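Local coordinates for tRNA (adenine(22)-N(1))-methyltransferase (Bacillus subtilis, PDB 6Q56), which catalyses the S-adenosyl-L-methionine-dependent methylation of N1 of the adenine at position 22 of tRNA, at residues Y16-A21 with K115-L120; A24-D29 with I91-M96; H30-S35 with K60-K65; A46-I51 with I72-G77; L120-H125 with E154-E159. The protein carries 2 engineered substitutions. All coordinates share one frame; numbering follows the deposited sequence.

Interaction 1 of 5, residues Y16-A21 with K115-L120; sequences YIPNGA and KERLIL
R117 reaches from strand 117-122 to the loop ahead of strand 21-26 and grips it by a single backbone carbonyl. Its CG lies anti to the backbone N (chi1 168°), and the chain stays extended until a bend at chi3 turns the guanidinium edge toward the Y16 carbonyl. There NH1 donates to Y16 O at 2.7 Å. The oxygen lies nearly in the guanidinium plane, yet the donor stands 36° above the carbonyl plane, clear of a lone-pair direction. P18 CG lies over one face of the guanidinium, 4.0 Å from R117 CD, the ring and the arginine chain passing each other in opposite directions. I119, two residues along the strand, supplies the apolar half: its CD1 sits 3.7 Å from Y16 CB and 3.9 Å from I17 CG1, the I17 and I119 side chains crossing at about a right angle. The phenol of Y16 leads away to D142, which hydrogen-bonds its hydroxyl. NE of R117 forms a salt bridge with E159, modelled too short to read closely. Shared between a carboxylate and a main-chain oxygen, the guanidinium is probably restricted in rotation, and it ties the loop to strand 117-122, two places in the sheet from the strand the loop enters.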
# COMPACT_ATOMS: atom_id res chain seq x y z
N TYR A 16 1.40 -2.02 12.46
CA TYR A 16 -0.05 -2.15 12.31
C TYR A 16 -0.52 -3.58 12.37
O TYR A 16 -1.70 -3.85 12.19
CB TYR A 16 -0.52 -1.50 11.02
CG TYR A 16 -0.42 -0.00 11.05
CD1 TYR A 16 -1.43 0.76 11.60
CD2 TYR A 16 0.69 0.65 10.56
CE1 TYR A 16 -1.35 2.13 11.64
CE2 TYR A 16 0.79 2.01 10.60
CZ TYR A 16 -0.23 2.75 11.14
OH TYR A 16 -0.12 4.11 11.18
N ILE A 17 0.40 -4.50 12.61
CA ILE A 17 0.04 -5.89 12.71
C ILE A 17 -0.69 -6.08 14.03
O ILE A 17 -0.14 -5.77 15.09
CB ILE A 17 1.26 -6.81 12.67
CG1 ILE A 17 1.95 -6.70 11.32
CG2 ILE A 17 0.85 -8.24 12.93
CD1 ILE A 17 3.28 -7.39 11.28
N PRO A 18 -1.92 -6.57 14.00
CA PRO A 18 -2.65 -6.76 15.25
C PRO A 18 -1.94 -7.80 16.11
O PRO A 18 -1.45 -8.78 15.60
CB PRO A 18 -4.01 -7.27 14.79
CG PRO A 18 -4.07 -7.01 13.33
CD PRO A 18 -2.66 -7.10 12.86
N ASN A 19 -1.89 -7.58 17.42
CA ASN A 19 -1.23 -8.53 18.30
C ASN A 19 -1.78 -9.94 18.14
O ASN A 19 -2.96 -10.12 17.87
CB ASN A 19 -1.36 -8.09 19.75
CG ASN A 19 -1.06 -6.63 19.94
OD1 ASN A 19 -0.39 -6.01 19.12
ND2 ASN A 19 -1.55 -6.07 21.03
N GLY A 20 -0.91 -10.92 18.30
CA GLY A 20 -1.29 -12.32 18.19
C GLY A 20 -1.84 -12.69 16.84
O GLY A 20 -2.34 -13.79 16.63
N ALA A 21 -1.75 -11.77 15.90
CA ALA A 21 -2.28 -12.01 14.57
C ALA A 21 -1.44 -12.97 13.74
O ALA A 21 -0.23 -13.08 13.93
CB ALA A 21 -2.43 -10.70 13.82
N LYS A 115 -12.46 -9.47 7.15
CA LYS A 115 -12.08 -9.03 8.48
C LYS A 115 -10.58 -8.91 8.67
O LYS A 115 -10.12 -8.36 9.67
CB LYS A 115 -12.65 -10.00 9.51
CG LYS A 115 -14.15 -10.11 9.44
CD LYS A 115 -14.80 -8.76 9.63
CE LYS A 115 -16.30 -8.86 9.56
NZ LYS A 115 -16.73 -9.46 8.27
N GLU A 116 -9.82 -9.43 7.73
CA GLU A 116 -8.38 -9.36 7.82
C GLU A 116 -7.96 -7.91 7.74
O GLU A 116 -8.51 -7.16 6.95
CB GLU A 116 -7.72 -10.12 6.68
CG GLU A 116 -8.19 -11.55 6.50
CD GLU A 116 -9.26 -11.69 5.45
OE1 GLU A 116 -9.76 -10.66 4.96
OE2 GLU A 116 -9.60 -12.83 5.10
N ARG A 117 -6.98 -7.52 8.53
CA ARG A 117 -6.49 -6.15 8.46
C ARG A 117 -5.50 -6.09 7.32
O ARG A 117 -4.59 -6.91 7.23
CB ARG A 117 -5.81 -5.71 9.75
CG ARG A 117 -5.05 -4.41 9.58
CD ARG A 117 -4.43 -3.91 10.86
NE ARG A 117 -5.44 -3.41 11.78
CZ ARG A 117 -5.17 -2.86 12.96
NH1 ARG A 117 -3.92 -2.73 13.35
NH2 ARG A 117 -6.16 -2.44 13.72
N LEU A 118 -5.67 -5.13 6.43
CA LEU A 118 -4.78 -4.97 5.31
C LEU A 118 -3.83 -3.82 5.59
O LEU A 118 -4.25 -2.73 5.93
CB LEU A 118 -5.55 -4.71 4.02
CG LEU A 118 -6.58 -5.74 3.59
CD1 LEU A 118 -7.28 -5.29 2.32
CD2 LEU A 118 -5.96 -7.11 3.40
N ILE A 119 -2.54 -4.08 5.44
CA ILE A 119 -1.50 -3.09 5.64
C ILE A 119 -0.75 -3.05 4.33
O ILE A 119 0.11 -3.88 4.05
CB ILE A 119 -0.56 -3.46 6.79
CG1 ILE A 119 -1.36 -3.96 7.99
CG2 ILE A 119 0.28 -2.26 7.18
CD1 ILE A 119 -0.52 -4.64 9.03
N LEU A 120 -1.10 -2.07 3.51
CA LEU A 120 -0.54 -1.93 2.19
C LEU A 120 0.45 -0.78 2.07
O LEU A 120 0.17 0.33 2.47
CB LEU A 120 -1.69 -1.71 1.22
CG LEU A 120 -2.86 -2.66 1.48
CD1 LEU A 120 -4.13 -2.19 0.81
CD2 LEU A 120 -2.50 -4.06 1.02

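Interaction 2 of 5, residues A24-D29 with I91-M96; sequences ADIGSD and ITIAGM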
# COMPACT_ATOMS: atom_id res chain seq x y z
N ALA A 24 0.18 -12.57 6.71
CA ALA A 24 0.65 -13.07 5.44
C ALA A 24 1.33 -11.91 4.75
O ALA A 24 0.72 -10.88 4.51
CB ALA A 24 -0.50 -13.59 4.60
N ASP A 25 2.60 -12.09 4.45
CA ASP A 25 3.38 -11.07 3.78
C ASP A 25 3.53 -11.50 2.34
O ASP A 25 4.22 -12.45 2.04
CB ASP A 25 4.74 -10.91 4.45
CG ASP A 25 5.51 -9.71 3.92
OD1 ASP A 25 4.89 -8.83 3.31
OD2 ASP A 25 6.73 -9.66 4.13
N ILE A 26 2.86 -10.78 1.46
CA ILE A 26 2.89 -11.08 0.04
C ILE A 26 4.11 -10.43 -0.60
O ILE A 26 4.38 -9.26 -0.38
CB ILE A 26 1.61 -10.58 -0.63
CG1 ILE A 26 0.40 -10.95 0.24
CG2 ILE A 26 1.47 -11.15 -2.02
CD1 ILE A 26 0.28 -12.43 0.53
N GLY A 27 4.84 -11.22 -1.36
CA GLY A 27 6.05 -10.75 -2.02
C GLY A 27 7.04 -10.35 -0.96
O GLY A 27 7.74 -9.36 -1.10
N SER A 28 7.09 -11.15 0.09
CA SER A 28 7.97 -10.90 1.23
C SER A 28 9.43 -10.73 0.87
O SER A 28 10.01 -11.54 0.17
CB SER A 28 7.83 -12.01 2.26
OG SER A 28 8.53 -11.71 3.45
N ASP A 29 10.02 -9.65 1.37
CA ASP A 29 11.42 -9.37 1.12
C ASP A 29 12.29 -10.18 2.06
O ASP A 29 12.58 -9.76 3.17
CB ASP A 29 11.70 -7.88 1.29
CG ASP A 29 13.10 -7.49 0.87
OD1 ASP A 29 13.91 -8.39 0.58
OD2 ASP A 29 13.39 -6.29 0.84
N ILE A 91 -2.80 -8.93 6.54
CA ILE A 91 -2.11 -9.14 5.31
C ILE A 91 -1.28 -7.93 4.96
O ILE A 91 -1.78 -6.82 4.89
CB ILE A 91 -3.08 -9.45 4.16
CG1 ILE A 91 -3.90 -10.68 4.51
CG2 ILE A 91 -2.31 -9.66 2.87
CD1 ILE A 91 -4.69 -11.22 3.36
N THR A 92 0.00 -8.17 4.73
CA THR A 92 0.92 -7.11 4.38
C THR A 92 1.39 -7.27 2.95
O THR A 92 1.82 -8.34 2.54
CB THR A 92 2.15 -7.09 5.30
OG1 THR A 92 2.74 -8.39 5.36
CG2 THR A 92 1.77 -6.67 6.69
N ILE A 93 1.32 -6.18 2.20
CA ILE A 93 1.78 -6.14 0.82
C ILE A 93 2.54 -4.83 0.67
O ILE A 93 1.94 -3.77 0.70
CB ILE A 93 0.63 -6.19 -0.18
CG1 ILE A 93 -0.44 -7.19 0.26
CG2 ILE A 93 1.16 -6.55 -1.55
CD1 ILE A 93 -1.63 -7.27 -0.67
N ALA A 94 3.85 -4.93 0.51
CA ALA A 94 4.68 -3.75 0.39
C ALA A 94 5.78 -3.87 -0.66
O ALA A 94 6.05 -4.94 -1.17
CB ALA A 94 5.30 -3.44 1.73
N GLY A 95 6.40 -2.74 -0.97
CA GLY A 95 7.46 -2.69 -1.95
C GLY A 95 6.96 -2.93 -3.35
O GLY A 95 7.68 -3.43 -4.20
N MET A 96 5.71 -2.57 -3.60
CA MET A 96 5.10 -2.72 -4.90
C MET A 96 4.36 -1.46 -5.29
O MET A 96 4.12 -0.59 -4.47
CB MET A 96 4.10 -3.86 -4.90
CG MET A 96 4.64 -5.20 -4.44
SD MET A 96 3.38 -6.48 -4.52
CE MET A 96 4.10 -7.70 -3.44
O HOH W 1 5.34 -7.31 0.92
O HOH W 2 7.68 -6.61 0.35
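With CG of D25 opposite its own backbone N (chi1 -171°) and OG1 of T92 set between N and the carbonyl carbon (chi1 52°), a carboxylate and a hydroxyl from adjacent parallel strands are brought together. T92 OG1 donates to D25 OD1 at 3.0 Å, approaching from well above the carboxylate plane; S28 OG serves the other oxygen, OD2, also from above its plane. The backbones join through T92 N to A24 O and through I26 N to T92 O, the latter at 2.9 Å. Strand 21-26 followed by a turn through G27 is the first strand and glycine-containing loop of a Rossmann-like methyltransferase, the region that in class I relatives contacts S-adenosyl-L-methionine. Past I26 the two strands part, and a water takes over the link, accepting from A94 N at 2.8 Å and lying close to D25 OD1 and I26 O. On the sheet face opposite D25, CG1 of I26 packs 3.9 Å from CG1 of I93 and 4.0 Å from CG2 of I91. M96, extended beyond CG, carries its methyl back across the gap, where CE lies 3.4 Å from I26 O and 3.9 Å from G27 CA.

Interaction 3 of 5, residues H30-S35 with K60-K65; sequences HAYLPS and KRQVEK. Engineered in segment 30-35: S35 (natural residue Cys).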
# COMPACT_ATOMS: atom_id res chain seq x y z
N HIS A 30 12.70 -11.35 1.60
CA HIS A 30 13.54 -12.27 2.36
C HIS A 30 12.84 -12.82 3.60
O HIS A 30 13.46 -13.49 4.40
CB HIS A 30 14.84 -11.59 2.78
CG HIS A 30 15.84 -11.47 1.68
ND1 HIS A 30 15.79 -10.47 0.74
CD2 HIS A 30 16.92 -12.22 1.38
CE1 HIS A 30 16.79 -10.61 -0.10
NE2 HIS A 30 17.49 -11.67 0.26
N ALA A 31 11.56 -12.51 3.73
CA ALA A 31 10.78 -12.96 4.87
C ALA A 31 11.25 -12.28 6.14
O ALA A 31 11.02 -12.77 7.23
CB ALA A 31 10.88 -14.47 5.02
N TYR A 32 11.91 -11.14 5.98
CA TYR A 32 12.41 -10.39 7.12
C TYR A 32 11.27 -9.85 7.97
O TYR A 32 11.23 -10.05 9.16
CB TYR A 32 13.30 -9.24 6.67
CG TYR A 32 14.64 -9.67 6.11
CD1 TYR A 32 15.32 -10.73 6.65
CD2 TYR A 32 15.22 -8.99 5.06
CE1 TYR A 32 16.54 -11.13 6.15
CE2 TYR A 32 16.44 -9.37 4.55
CZ TYR A 32 17.10 -10.44 5.11
OH TYR A 32 18.31 -10.83 4.61
N LEU A 33 10.34 -9.17 7.32
CA LEU A 33 9.20 -8.58 8.01
C LEU A 33 8.48 -9.63 8.84
O LEU A 33 8.30 -9.46 10.04
CB LEU A 33 8.24 -7.94 7.02
CG LEU A 33 6.87 -7.55 7.55
CD1 LEU A 33 6.98 -6.50 8.63
CD2 LEU A 33 6.00 -7.05 6.42
N PRO A 34 8.09 -10.74 8.23
CA PRO A 34 7.39 -11.79 8.98
C PRO A 34 8.26 -12.41 10.06
O PRO A 34 7.76 -12.73 11.13
CB PRO A 34 7.01 -12.82 7.91
CG PRO A 34 7.64 -12.37 6.64
CD PRO A 34 7.95 -10.92 6.78
N SER A 35 9.55 -12.57 9.80
CA SER A 35 10.44 -13.14 10.79
C SER A 35 10.50 -12.19 11.97
O SER A 35 10.44 -12.59 13.12
CB SER A 35 11.83 -13.34 10.21
OG SER A 35 11.88 -14.43 9.32
N LYS A 60 12.76 -19.31 2.22
CA LYS A 60 12.63 -20.58 2.92
C LYS A 60 13.90 -20.87 3.70
O LYS A 60 13.85 -21.40 4.79
CB LYS A 60 12.36 -21.71 1.92
CG LYS A 60 11.60 -22.89 2.48
CD LYS A 60 11.15 -23.82 1.37
CE LYS A 60 12.32 -24.54 0.74
NZ LYS A 60 11.94 -25.28 -0.50
N ARG A 61 15.04 -20.51 3.12
CA ARG A 61 16.32 -20.75 3.76
C ARG A 61 16.57 -19.82 4.93
O ARG A 61 17.23 -20.20 5.88
CB ARG A 61 17.45 -20.63 2.74
CG ARG A 61 17.56 -21.83 1.83
CD ARG A 61 17.60 -23.13 2.62
NE ARG A 61 17.36 -24.28 1.76
CZ ARG A 61 18.32 -24.98 1.16
NH1 ARG A 61 19.59 -24.66 1.33
NH2 ARG A 61 18.00 -26.01 0.40
N GLN A 62 16.06 -18.60 4.86
CA GLN A 62 16.25 -17.66 5.94
C GLN A 62 15.41 -18.12 7.11
O GLN A 62 15.88 -18.18 8.24
CB GLN A 62 15.83 -16.26 5.51
CG GLN A 62 16.25 -15.18 6.48
CD GLN A 62 17.75 -15.11 6.64
OE1 GLN A 62 18.50 -15.79 5.94
NE2 GLN A 62 18.21 -14.28 7.58
N VAL A 63 14.16 -18.45 6.83
CA VAL A 63 13.24 -18.91 7.86
C VAL A 63 13.76 -20.20 8.50
O VAL A 63 13.61 -20.42 9.69
CB VAL A 63 11.83 -19.12 7.29
CG1 VAL A 63 10.94 -19.83 8.28
CG2 VAL A 63 11.25 -17.77 6.91
N GLU A 64 14.38 -21.04 7.70
CA GLU A 64 14.93 -22.29 8.20
C GLU A 64 16.17 -21.94 9.01
O GLU A 64 16.36 -22.44 10.11
CB GLU A 64 15.27 -23.22 7.05
CG GLU A 64 15.03 -24.69 7.35
CD GLU A 64 15.14 -25.56 6.11
OE1 GLU A 64 15.38 -25.01 5.01
OE2 GLU A 64 14.98 -26.79 6.23
N LYS A 65 16.99 -21.07 8.45
CA LYS A 65 18.22 -20.63 9.08
C LYS A 65 17.91 -19.97 10.41
O LYS A 65 18.65 -20.10 11.37
CB LYS A 65 18.97 -19.64 8.17
CG LYS A 65 20.35 -19.22 8.65
CD LYS A 65 21.42 -20.21 8.22
CE LYS A 65 22.80 -19.56 8.15
NZ LYS A 65 23.31 -19.05 9.44
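Q62 lays its aliphatic stem against the H30 carbonyl and brings its amide up to the rim of the Y32 ring. Its place on the helix puts CB 3.8 Å from H30 O, and CG, anti to the backbone N (chi1 -168°), stays beside the same oxygen; a bend at chi2 (61°) then swings the amide round until NE2 comes 3.8 Å from Y32 CE1. The nitrogen meets the ring at its edge, near the ring plane, and the amide and ring planes stand 88° apart; no hydrogen bond spans the two segments, and the touch is van der Waals. One face of the same ring is covered locally by H30 CB. Cut back to alanine, this position would lose the CG and amide that touch CE1, which is likely to leave the Y32 edge without this neighbour and the ring freer to turn. Deeper in, A31 CB packs on V63 CG2 at 3.8 Å, and S35 OG lies 4.2 Å from that same methyl. A31 occupies the N-cap position of helix 32-39, and its carbonyl takes two donors from opposite faces of its plane: S35 N at 3.0 Å and S35 OG at 2.8 Å. S35 is an engineered replacement of a natural cysteine, so its hydroxyl bond belongs to the construct. The contact joins the first turn of helix 32-39 to the last turns of helix 53-65, both lying against the sheet: S35 and V63 meet I72 of strand 72-76, V63 also touches V74, while L33 packs between helix 8-14 and D25 of strand 21-26.

Interaction 4 of 5, residues A46-I51 with I72-G77; sequences AIAGEI and ISVRQG
Strand 43-50, helix 53-65 and strand 72-76 form a beta-alpha-beta unit, and this contact zips its two strands in parallel. Five backbone bonds alternate from strand to strand, beginning with S73 N to A46 O at 2.9 Å and ending with G77 N to E50 O at 2.8 Å. The main side-chain contact is between I47 and R75, on the same face of the sheet. With CG anti to the carbonyl carbon (chi1 -51°), the R75 chain is aimed toward I47 and runs extended from CG to NE, which carries the guanidinium over it: CD1 of the isoleucine lies 3.3 Å above the guanidinium plane, offset toward the rim, and I47 CG2 is 3.7 Å from R75 CD. At the edge of that group R75 NE donates to S73 OG at 2.8 Å, nearly straight, with the hydroxyl oxygen in plane. E87 forms a salt bridge with NH2, and V82 O accepts from NH1. With a leucine in its place, S73 OG, V82 O and the E87 carboxylate would each lose an N-H donor, and that carboxylate would probably be left with its charge less well answered. This is the edge of a Rossmann-like sheet in which strand 72-76 is outermost. On the other face A48 CB and V74 CG2 pack at 4.3 Å, and helix 53-65 covers V74 through V63. Where the strands end, Q76 NE2 donates to I51 O at 3.1 Å, almost linearly (176°) but from 53° above the carbonyl plane, and D53 accepts from the same nitrogen.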
# COMPACT_ATOMS: atom_id res chain seq x y z
N ALA A 46 3.02 -16.77 10.65
CA ALA A 46 3.08 -16.01 9.43
C ALA A 46 3.27 -16.86 8.20
O ALA A 46 3.75 -17.98 8.25
CB ALA A 46 4.20 -15.00 9.53
N ILE A 47 2.88 -16.27 7.08
CA ILE A 47 3.01 -16.87 5.78
C ILE A 47 3.77 -15.87 4.94
O ILE A 47 3.43 -14.70 4.92
CB ILE A 47 1.64 -17.12 5.13
CG1 ILE A 47 0.79 -18.02 6.02
CG2 ILE A 47 1.82 -17.74 3.76
CD1 ILE A 47 -0.62 -18.21 5.51
N ALA A 48 4.80 -16.34 4.27
CA ALA A 48 5.60 -15.48 3.42
C ALA A 48 5.46 -16.00 2.01
O ALA A 48 5.91 -17.09 1.70
CB ALA A 48 7.04 -15.49 3.86
N GLY A 49 4.84 -15.20 1.16
CA GLY A 49 4.62 -15.56 -0.22
C GLY A 49 5.65 -15.00 -1.18
O GLY A 49 6.03 -13.84 -1.09
N GLU A 50 6.08 -15.84 -2.09
CA GLU A 50 7.05 -15.46 -3.10
C GLU A 50 6.54 -16.03 -4.40
O GLU A 50 5.91 -17.08 -4.42
CB GLU A 50 8.43 -16.01 -2.76
CG GLU A 50 8.89 -15.70 -1.36
CD GLU A 50 9.29 -14.25 -1.17
OE1 GLU A 50 9.74 -13.62 -2.14
OE2 GLU A 50 9.18 -13.75 -0.04
N ILE A 51 6.80 -15.35 -5.50
CA ILE A 51 6.31 -15.81 -6.77
C ILE A 51 7.36 -16.56 -7.58
O ILE A 51 7.04 -17.54 -8.24
CB ILE A 51 5.72 -14.65 -7.58
CG1 ILE A 51 5.24 -15.13 -8.95
CG2 ILE A 51 6.73 -13.54 -7.74
CD1 ILE A 51 4.30 -14.15 -9.62
N ILE A 72 6.52 -20.05 10.75
CA ILE A 72 6.47 -19.38 9.46
C ILE A 72 6.45 -20.34 8.29
O ILE A 72 7.27 -21.23 8.19
CB ILE A 72 7.65 -18.42 9.29
CG1 ILE A 72 7.63 -17.37 10.39
CG2 ILE A 72 7.60 -17.76 7.93
CD1 ILE A 72 8.63 -16.26 10.21
N SER A 73 5.49 -20.13 7.41
CA SER A 73 5.33 -20.96 6.24
C SER A 73 5.61 -20.16 4.98
O SER A 73 4.83 -19.30 4.60
CB SER A 73 3.91 -21.51 6.18
OG SER A 73 3.67 -22.21 4.98
N VAL A 74 6.73 -20.45 4.35
CA VAL A 74 7.12 -19.79 3.12
C VAL A 74 6.49 -20.56 1.97
O VAL A 74 6.77 -21.73 1.77
CB VAL A 74 8.64 -19.75 2.94
CG1 VAL A 74 9.01 -18.98 1.68
CG2 VAL A 74 9.30 -19.12 4.15
N ARG A 75 5.63 -19.89 1.22
CA ARG A 75 4.94 -20.52 0.11
C ARG A 75 5.20 -19.81 -1.19
O ARG A 75 5.44 -18.62 -1.23
CB ARG A 75 3.45 -20.55 0.40
CG ARG A 75 3.13 -21.14 1.76
CD ARG A 75 1.66 -21.07 2.09
NE ARG A 75 1.39 -21.48 3.45
CZ ARG A 75 0.19 -21.44 4.01
NH1 ARG A 75 -0.85 -21.00 3.32
NH2 ARG A 75 0.04 -21.84 5.26
N GLN A 76 5.13 -20.57 -2.27
CA GLN A 76 5.34 -20.02 -3.59
C GLN A 76 4.01 -19.92 -4.30
O GLN A 76 3.22 -20.85 -4.30
CB GLN A 76 6.31 -20.89 -4.39
CG GLN A 76 6.45 -20.45 -5.83
CD GLN A 76 7.68 -21.00 -6.50
OE1 GLN A 76 8.15 -22.08 -6.18
NE2 GLN A 76 8.20 -20.26 -7.46
N GLY A 77 3.77 -18.77 -4.91
CA GLY A 77 2.54 -18.53 -5.62
C GLY A 77 2.35 -17.07 -5.96
O GLY A 77 3.10 -16.22 -5.51

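Interaction 5 of 5, residues L120-H125 with E154-E159; sequences LQPNIH and EVLVAE. With NI (nickel (II) ion), chain E.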
# COMPACT_ATOMS: atom_id res chain seq x y z
N LEU A 120 -1.10 -2.07 3.51
CA LEU A 120 -0.54 -1.93 2.19
C LEU A 120 0.45 -0.78 2.07
O LEU A 120 0.17 0.33 2.47
CB LEU A 120 -1.69 -1.71 1.22
CG LEU A 120 -2.86 -2.66 1.48
CD1 LEU A 120 -4.13 -2.19 0.81
CD2 LEU A 120 -2.50 -4.06 1.02
N GLN A 121 1.61 -1.08 1.51
CA GLN A 121 2.65 -0.08 1.33
C GLN A 121 3.00 0.06 -0.14
O GLN A 121 3.89 -0.61 -0.65
CB GLN A 121 3.89 -0.43 2.15
CG GLN A 121 4.95 0.66 2.14
CD GLN A 121 5.94 0.51 1.00
OE1 GLN A 121 6.56 -0.53 0.84
NE2 GLN A 121 6.08 1.55 0.21
N PRO A 122 2.30 0.94 -0.84
CA PRO A 122 2.57 1.14 -2.25
C PRO A 122 3.78 2.05 -2.48
O PRO A 122 3.95 3.03 -1.77
CB PRO A 122 1.30 1.81 -2.76
CG PRO A 122 0.76 2.52 -1.58
CD PRO A 122 1.17 1.75 -0.37
N ASN A 123 4.56 1.77 -3.51
CA ASN A 123 5.69 2.62 -3.83
C ASN A 123 5.23 3.87 -4.58
O ASN A 123 5.88 4.90 -4.54
CB ASN A 123 6.72 1.84 -4.64
CG ASN A 123 7.46 0.83 -3.79
OD1 ASN A 123 7.70 1.06 -2.61
ND2 ASN A 123 7.83 -0.29 -4.39
N ILE A 124 4.13 3.67 -5.28
CA ILE A 124 3.52 4.72 -6.04
C ILE A 124 2.10 4.31 -6.41
O ILE A 124 1.75 3.12 -6.47
CB ILE A 124 4.37 5.10 -7.26
CG1 ILE A 124 4.52 3.90 -8.18
CG2 ILE A 124 5.73 5.67 -6.83
CD1 ILE A 124 5.29 4.20 -9.44
N HIS A 125 1.31 5.34 -6.62
CA HIS A 125 -0.13 5.24 -6.87
C HIS A 125 -0.87 4.46 -5.87
O HIS A 125 -1.46 3.34 -6.10
CB HIS A 125 -0.49 4.73 -8.15
CG HIS A 125 0.17 5.42 -9.20
ND1 HIS A 125 -0.05 5.00 -10.50
CD2 HIS A 125 0.99 6.49 -9.27
CE1 HIS A 125 0.63 5.77 -11.32
NE2 HIS A 125 1.28 6.69 -10.60
N GLU A 154 4.24 5.54 1.29
CA GLU A 154 2.96 5.57 1.95
C GLU A 154 2.60 4.20 2.48
O GLU A 154 3.00 3.19 1.92
CB GLU A 154 1.88 6.03 0.99
CG GLU A 154 1.95 7.49 0.62
CD GLU A 154 1.33 7.76 -0.72
OE1 GLU A 154 1.48 6.92 -1.62
OE2 GLU A 154 0.70 8.82 -0.88
N VAL A 155 1.82 4.18 3.54
CA VAL A 155 1.36 2.94 4.14
C VAL A 155 -0.12 3.10 4.46
O VAL A 155 -0.51 3.99 5.21
CB VAL A 155 2.14 2.60 5.42
CG1 VAL A 155 1.55 1.37 6.09
CG2 VAL A 155 3.60 2.36 5.09
N LEU A 156 -0.93 2.24 3.88
CA LEU A 156 -2.36 2.28 4.08
C LEU A 156 -2.82 1.12 4.93
O LEU A 156 -2.41 -0.01 4.72
CB LEU A 156 -3.09 2.26 2.74
CG LEU A 156 -3.04 3.55 1.92
CD1 LEU A 156 -1.61 3.97 1.62
CD2 LEU A 156 -3.83 3.39 0.64
N VAL A 157 -3.69 1.40 5.88
CA VAL A 157 -4.21 0.39 6.76
C VAL A 157 -5.71 0.36 6.64
O VAL A 157 -6.37 1.38 6.79
CB VAL A 157 -3.84 0.66 8.22
CG1 VAL A 157 -4.43 -0.41 9.12
CG2 VAL A 157 -2.33 0.74 8.36
N ALA A 158 -6.25 -0.81 6.37
CA ALA A 158 -7.68 -0.95 6.21
C ALA A 158 -8.22 -2.21 6.86
O ALA A 158 -7.54 -3.21 6.99
CB ALA A 158 -8.04 -0.93 4.74
N GLU A 159 -9.49 -2.13 7.24
CA GLU A 159 -10.22 -3.22 7.86
C GLU A 159 -11.68 -3.10 7.44
O GLU A 159 -12.09 -2.05 6.95
CB GLU A 159 -10.13 -3.14 9.38
CG GLU A 159 -8.85 -3.71 9.96
CD GLU A 159 -8.74 -3.50 11.46
OE1 GLU A 159 -9.68 -2.97 12.06
OE2 GLU A 159 -7.70 -3.87 12.02
NI NI E . -0.84 3.70 -11.28
O HOH W 3 -1.64 4.46 -12.82
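L120 and L156 form an antiparallel hydrogen-bonded pair, each backbone both giving and receiving. L120 N donates to L156 O at 2.7 Å in the carbonyl plane, and L156 N returns to L120 O at 2.6 Å with a nearly straight N-H (174°). Toward P122 and E154 the exchange of backbone bonds stops. E154 O meets carbon instead, 3.2 Å from Q121 CG and 3.3 Å from P122 CD; P122 has no N-H to offer, and the buried E154 O finds no polar partner in the model. V155 CG2 packs on Q121 CG at 3.7 Å, and P122 CD lies 4.1 Å from L156 CD1. The bent chain of Q121 points its amide along its own segment: NE2 donates to N123 OD1 at 3.3 Å, while OE1 accepts from G95 N and from R9. Farther out, past the strand, H125 ND1 binds the nickel ion together with H128 and a water whose oxygen is 1.9 Å from the nickel. The pairing marks where the sheet changes from parallel to antiparallel, strand 117-122 lying between strands 90-96 and 151-159. L120 and P122 meet I129 of helix 127-135 and I101 of helix 98-107, whereas Q121 and V155 turn to V13 of helix 8-14.

Overall arrangement
From the N terminus, interaction 1 closes the widest loop, bringing the segment ahead of the first strand back to strand 117-122. Nested inside it, interaction 2 pairs strands 21-26 and 90-96, and within that loop lie interactions 3 and 4. These two cross, their segments alternating along the chain, because helices 32-39 and 53-65 are interleaved with strands 43-50 and 72-76; they touch where the helices lie on strand 72-76. Interaction 5 follows in series, sharing L120 with interaction 1 and adding the antiparallel strand 151-159. Interactions 4, 2 and 5 thus lie along one seven-stranded sheet, from its 72-76 edge toward the 139-148 edge, with interactions 4 and 5 about 20 Å apart between centres.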